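Local coordinates for protein Pts system, fructose-specific iiabc component (Borrelia burgdorferi, PDB 5DLE) that probably relays a phosphoryl group, through a phosphocysteine, to fructose during import, as the cytoplasmic IIB domain of a fructose-specific phosphotransferase-system transporter, at residues 12-17 / 67-72; 71-76 / 89-94. All blocks are in the same frame, centred on the assembly; numbering follows the deposited sequence. Where two conformers were deposited one is given.

How the contacts relate
Contacts 1 and 2 lie along the two edges of strand 69-74: segment 12-17 pairs along one side and 89-94 along the other, and both contacts use Ile71 and Leu72. Their centres lie about 12 Å apart, and probable hydrogen bonds, Val17 O to Ala73 N at 2.8 Å and Val70 O to Tyr89 N at 2.9 Å, carry the pairing from each contact into the other. Contact 1 begins where strand 13-19 enters the sheet. Contact 2 reaches the C-terminal end of the parallel strands, where Asp75 touches Cys20 in the loop after strand 13-19; IIB domains of this family carry their phosphocysteine in that loop, so Cys20 is probably the residue that carries the phosphoryl group.

Contact 1: 12-17 / 67-72; sequences EKIVAV and ASVVIL. With IMD (imidazole), chain E.
Ser68 OG is gripped from two sides: it donates to Glu12 OE1 at 2.6 Å and accepts a bond from a water at 2.7 Å, and that water in turn accepts from Lys13 N. The serine meets OE1 at the anti lone pair, the one facing away from OE2. Glu12 can reach it because CG lies beside its own backbone N (chi1 -60°) and the chain runs out extended from there. The other oxygen, OE2, takes a 2.7 Å bond from N3 of an imidazole that probably came from the crystallisation liquor.

Further along, the backbones pair in parallel. Lys13 O accepts Ser68 N at 2.7 Å; Val15 then uses both its N and its O toward the same strand, N to Val69 O and O to Ile71 N at 2.9 Å, the two residues flanking Val70, and Val17 N closes on Ile71 O. The short strand axes diverge by 23°, an ordinary sheet twist. These are the two middle strands of the parallel core in a Rossmann-like alpha/beta fold, with strand 44-50 bonded to the far edge of 13-19.

Side chains alternate between the faces. Val15 turns CG2 into the crowded position between its N and carbonyl carbon, where that one methyl meets Val70 CG2 at 3.7 Å as well as Ala67 CB; the same face carries Val17 alongside Leu72, with CG2 to CD2 at 3.8 Å. On the reverse face the side chains of Ile14 and Ile71 meet at an oblique angle, CG2 of the first 3.9 Å from CD1 of the second, and helix 100-107 covers Ile71 there through Ile104 and Ser107.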
loop_
_atom_site.group_PDB
_atom_site.type_symbol
_atom_site.label_atom_id
_atom_site.label_comp_id
_atom_site.label_asym_id
_atom_site.label_seq_id
_atom_site.Cartn_x
_atom_site.Cartn_y
_atom_site.Cartn_z
ATOM N N GLU A 12 -5.635 -25.570 17.512
ATOM C CA GLU A 12 -4.400 -25.777 16.783
ATOM C C GLU A 12 -3.752 -24.439 16.452
ATOM O O GLU A 12 -4.407 -23.398 16.385
ATOM C CB GLU A 12 -4.655 -26.520 15.489
ATOM C CG GLU A 12 -5.269 -27.867 15.657
ATOM C CD GLU A 12 -5.203 -28.572 14.360
ATOM O OE1 GLU A 12 -4.068 -28.702 13.865
ATOM O OE2 GLU A 12 -6.269 -28.928 13.816
ATOM N N LYS A 13 -2.445 -24.490 16.226
ATOM C CA LYS A 13 -1.638 -23.290 16.017
ATOM C C LYS A 13 -1.171 -23.209 14.570
ATOM O O LYS A 13 -0.679 -24.181 13.993
ATOM C CB LYS A 13 -0.436 -23.282 16.961
ATOM C CG LYS A 13 -0.861 -23.161 18.462
ATOM C CD LYS A 13 0.346 -23.241 19.362
ATOM C CE LYS A 13 -0.062 -23.161 20.814
ATOM N NZ LYS A 13 1.113 -22.907 21.681
ATOM N N ILE A 14 -1.289 -22.018 13.991
ATOM C CA ILE A 14 -0.705 -21.730 12.679
ATOM C C ILE A 14 0.423 -20.736 12.904
ATOM O O ILE A 14 0.291 -19.845 13.751
ATOM C CB ILE A 14 -1.769 -21.142 11.728
ATOM C CG1 ILE A 14 -2.903 -22.139 11.497
ATOM C CG2 ILE A 14 -1.119 -20.677 10.381
ATOM C CD1 ILE A 14 -4.035 -21.614 10.630
ATOM N N VAL A 15 1.538 -20.894 12.191
ATOM C CA VAL A 15 2.489 -19.784 12.093
ATOM C C VAL A 15 2.596 -19.371 10.636
ATOM O O VAL A 15 2.389 -20.176 9.710
ATOM C CB VAL A 15 3.882 -20.111 12.680
ATOM C CG1 VAL A 15 3.751 -20.380 14.189
ATOM C CG2 VAL A 15 4.544 -21.291 11.950
ATOM N N ALA A 16 2.891 -18.091 10.424
ATOM C CA ALA A 16 3.007 -17.610 9.056
ATOM C C ALA A 16 4.158 -16.623 8.954
ATOM O O ALA A 16 4.537 -15.986 9.952
ATOM C CB ALA A 16 1.715 -16.916 8.585
ATOM N N VAL A 17 4.695 -16.470 7.732
ATOM C CA VAL A 17 5.593 -15.357 7.416
ATOM C C VAL A 17 4.982 -14.642 6.233
ATOM O O VAL A 17 4.604 -15.296 5.250
ATOM C CB VAL A 17 7.018 -15.818 7.040
ATOM C CG1 VAL A 17 7.907 -14.618 6.751
ATOM C CG2 VAL A 17 7.644 -16.683 8.137
ATOM N N ALA A 67 3.545 -25.473 15.903
ATOM C CA ALA A 67 2.569 -25.182 14.859
ATOM C C ALA A 67 2.095 -26.449 14.163
ATOM O O ALA A 67 2.869 -27.376 13.922
ATOM C CB ALA A 67 3.224 -24.259 13.821
ATOM N N SER A 68 0.816 -26.441 13.767
ATOM C CA SER A 68 0.297 -27.512 12.933
ATOM C C SER A 68 0.719 -27.329 11.491
ATOM O O SER A 68 0.919 -28.310 10.761
ATOM C CB SER A 68 -1.221 -27.570 12.988
ATOM O OG SER A 68 -1.643 -27.966 14.272
ATOM N N VAL A 69 0.801 -26.073 11.061
ATOM C CA VAL A 69 1.103 -25.730 9.669
ATOM C C VAL A 69 1.906 -24.439 9.656
ATOM O O VAL A 69 1.792 -23.617 10.566
ATOM C CB VAL A 69 -0.208 -25.580 8.843
ATOM C CG1 VAL A 69 -0.891 -26.939 8.661
ATOM C CG2 VAL A 69 -1.192 -24.704 9.584
ATOM N N VAL A 70 2.695 -24.258 8.593
ATOM C CA VAL A 70 3.396 -23.004 8.304
ATOM C C VAL A 70 2.838 -22.444 6.993
ATOM O O VAL A 70 2.825 -23.146 5.980
ATOM C CB VAL A 70 4.913 -23.237 8.144
ATOM C CG1 VAL A 70 5.637 -21.950 7.764
ATOM C CG2 VAL A 70 5.549 -23.875 9.431
ATOM N N ILE A 71 2.430 -21.177 6.989
ATOM C CA ILE A 71 1.959 -20.515 5.774
ATOM C C ILE A 71 2.957 -19.419 5.426
ATOM O O ILE A 71 3.242 -18.536 6.245
ATOM C CB ILE A 71 0.545 -19.935 5.948
ATOM C CG1 ILE A 71 -0.441 -21.058 6.270
ATOM C CG2 ILE A 71 0.090 -19.136 4.677
ATOM C CD1 ILE A 71 -1.839 -20.535 6.507
ATOM N N LEU A 72 3.516 -19.491 4.226
ATOM C CA LEU A 72 4.476 -18.474 3.770
ATOM C C LEU A 72 3.799 -17.697 2.667
ATOM O O LEU A 72 3.505 -18.268 1.613
ATOM C CB LEU A 72 5.742 -19.132 3.234
ATOM C CG LEU A 72 6.479 -20.037 4.206
ATOM C CD1 LEU A 72 7.754 -20.598 3.566
ATOM C CD2 LEU A 72 6.752 -19.341 5.575
HETATM N N1 IMD E . -7.679 -29.458 9.596
HETATM C C2 IMD E . -7.277 -28.993 10.804
HETATM N N3 IMD E . -6.382 -29.868 11.319
HETATM C C4 IMD E . -6.215 -30.883 10.440
HETATM C C5 IMD E . -7.039 -30.627 9.351
HETATM O O HOH W 1 -0.751 -27.029 16.641
#

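Contact 2: 71-76 / 89-94; sequences ILAVDK and YKVSTV
The polar contacts centre on Asp75 and Thr93, whose side chains cross at about a right angle. Asp75 OD1 accepts Thr93 N at 3.0 Å and Asp75 OD2 accepts Thr93 OG1 at 2.5 Å, each on its syn side but out of the carboxylate plane, by 33° and 19°. Two such bonds fix the rotation of the carboxylate. A water donating to OD1 also accepts from Val94 N, so the first amides of helix 93-98 converge on the acid directly and through solvent. Ser92, at the N-cap, turns OG to Lys95 N, while Thr93 OG1 has a second partner in His26 ND1.

Three backbone bonds join the strands ahead of this site. Tyr89 O accepts Leu72 N, Leu72 O accepts Val91 N at 2.8 Å, and Val91 O accepts Val74 N at 2.9 Å. Here strand 88-91 forms the outer parallel strand of the Rossmann-like sheet and leads through the single residue Ser92 into helix 93-98, with Asp75 following its partner strand at the same sheet end. Cys20 lies against Asp75, and Val94 packs on Pro21 of a second subunit.

The apolar contacts lie on both faces of the sheet. With CG anti to the backbone N (chi1 179°), Lys90 brings CD to Val74 CG2 at 4.0 Å and to Leu72 CD1 at 4.1 Å; its NZ goes on to a salt bridge with Glu80. On the opposite face Ala73 CB stands 4.2 Å from Val91 CG2. Within segment 89-94, Val91 CG1 sits over one face of the Tyr89 ring, offset toward the rim, and the tyrosine OH bonds Glu106.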
loop_
_atom_site.group_PDB
_atom_site.type_symbol
_atom_site.label_atom_id
_atom_site.label_comp_id
_atom_site.label_asym_id
_atom_site.label_seq_id
_atom_site.Cartn_x
_atom_site.Cartn_y
_atom_site.Cartn_z
ATOM N N ILE A 71 2.430 -21.177 6.989
ATOM C CA ILE A 71 1.959 -20.515 5.774
ATOM C C ILE A 71 2.957 -19.419 5.426
ATOM O O ILE A 71 3.242 -18.536 6.245
ATOM C CB ILE A 71 0.545 -19.935 5.948
ATOM C CG1 ILE A 71 -0.441 -21.058 6.270
ATOM C CG2 ILE A 71 0.090 -19.136 4.677
ATOM C CD1 ILE A 71 -1.839 -20.535 6.507
ATOM N N LEU A 72 3.516 -19.491 4.226
ATOM C CA LEU A 72 4.476 -18.474 3.770
ATOM C C LEU A 72 3.799 -17.697 2.667
ATOM O O LEU A 72 3.505 -18.268 1.613
ATOM C CB LEU A 72 5.742 -19.132 3.234
ATOM C CG LEU A 72 6.479 -20.037 4.206
ATOM C CD1 LEU A 72 7.754 -20.598 3.566
ATOM C CD2 LEU A 72 6.752 -19.341 5.575
ATOM N N ALA A 73 3.575 -16.412 2.894
ATOM C CA ALA A 73 2.964 -15.577 1.871
ATOM C C ALA A 73 4.060 -14.579 1.482
ATOM O O ALA A 73 4.223 -13.535 2.125
ATOM C CB ALA A 73 1.693 -14.897 2.401
ATOM N N VAL A 74 4.842 -14.930 0.446
ATOM C CA VAL A 74 6.126 -14.278 0.216
ATOM C C VAL A 74 6.280 -13.974 -1.254
ATOM O O VAL A 74 5.860 -14.758 -2.122
ATOM C CB VAL A 74 7.314 -15.113 0.742
ATOM C CG1 VAL A 74 7.172 -15.328 2.256
ATOM C CG2 VAL A 74 7.361 -16.509 0.100
ATOM N N ASP A 75 6.893 -12.816 -1.509
ATOM C CA ASP A 75 7.274 -12.402 -2.848
ATOM C C ASP A 75 8.772 -12.207 -2.942
ATOM O O ASP A 75 9.239 -11.408 -3.770
ATOM C CB ASP A 75 6.609 -11.083 -3.213
ATOM C CG ASP A 75 5.089 -11.115 -3.069
ATOM O OD1 ASP A 75 4.447 -12.142 -3.392
ATOM O OD2 ASP A 75 4.530 -10.054 -2.729
ATOM N N LYS A 76 9.527 -12.847 -2.066
ATOM C CA LYS A 76 10.980 -12.861 -2.074
ATOM C C LYS A 76 11.389 -14.143 -1.367
ATOM O O LYS A 76 10.581 -14.760 -0.666
ATOM C CB LYS A 76 11.573 -11.625 -1.383
ATOM C CG LYS A 76 11.256 -11.541 0.113
ATOM C CD LYS A 76 12.027 -10.396 0.769
ATOM C CE LYS A 76 12.219 -10.648 2.267
ATOM N NZ LYS A 76 12.922 -9.529 2.973
ATOM N N TYR A 89 2.866 -24.315 3.379
ATOM C CA TYR A 89 2.066 -23.885 2.245
ATOM C C TYR A 89 2.600 -22.529 1.831
ATOM O O TYR A 89 2.434 -21.544 2.568
ATOM C CB TYR A 89 0.601 -23.792 2.617
ATOM C CG TYR A 89 -0.302 -23.720 1.433
ATOM C CD1 TYR A 89 -0.042 -24.450 0.285
ATOM C CD2 TYR A 89 -1.405 -22.921 1.461
ATOM C CE1 TYR A 89 -0.893 -24.367 -0.815
ATOM C CE2 TYR A 89 -2.263 -22.840 0.373
ATOM C CZ TYR A 89 -2.007 -23.554 -0.744
ATOM O OH TYR A 89 -2.877 -23.436 -1.803
ATOM N N LYS A 90 3.259 -22.489 0.675
ATOM C CA LYS A 90 3.882 -21.256 0.191
ATOM C C LYS A 90 3.099 -20.691 -0.989
ATOM O O LYS A 90 2.865 -21.391 -1.986
ATOM C CB LYS A 90 5.327 -21.523 -0.229
ATOM C CG LYS A 90 6.029 -20.301 -0.751
ATOM C CD LYS A 90 7.524 -20.442 -0.526
ATOM C CE LYS A 90 8.187 -21.126 -1.695
ATOM N NZ LYS A 90 9.675 -20.977 -1.628
ATOM N N VAL A 91 2.732 -19.405 -0.873
ATOM C CA VAL A 91 1.945 -18.673 -1.860
ATOM C C VAL A 91 2.499 -17.264 -1.956
ATOM O O VAL A 91 3.329 -16.826 -1.153
ATOM C CB VAL A 91 0.442 -18.630 -1.495
ATOM C CG1 VAL A 91 -0.130 -20.076 -1.434
ATOM C CG2 VAL A 91 0.238 -17.944 -0.155
ATOM N N SER A 92 2.065 -16.571 -2.994
ATOM C CA SER A 92 2.414 -15.166 -3.134
ATOM C C SER A 92 1.597 -14.327 -2.168
ATOM O O SER A 92 0.578 -14.767 -1.664
ATOM C CB SER A 92 2.114 -14.717 -4.566
ATOM O OG SER A 92 0.699 -14.784 -4.803
ATOM N N THR A 93 2.018 -13.069 -1.956
ATOM C CA THR A 93 1.143 -12.210 -1.154
ATOM C C THR A 93 -0.192 -11.932 -1.833
ATOM O O THR A 93 -1.219 -11.850 -1.155
ATOM C CB THR A 93 1.812 -10.902 -0.736
ATOM O OG1 THR A 93 2.132 -10.077 -1.864
ATOM C CG2 THR A 93 3.028 -11.119 0.161
ATOM N N VAL A 94 -0.225 -11.778 -3.172
ATOM C CA VAL A 94 -1.484 -11.570 -3.871
ATOM C C VAL A 94 -2.449 -12.722 -3.594
ATOM O O VAL A 94 -3.635 -12.504 -3.324
ATOM C CB VAL A 94 -1.205 -11.397 -5.379
ATOM C CG1 VAL A 94 -2.460 -11.561 -6.170
ATOM C CG2 VAL A 94 -0.630 -10.023 -5.620
HETATM O O HOH W 2 2.271 -11.262 -4.908
#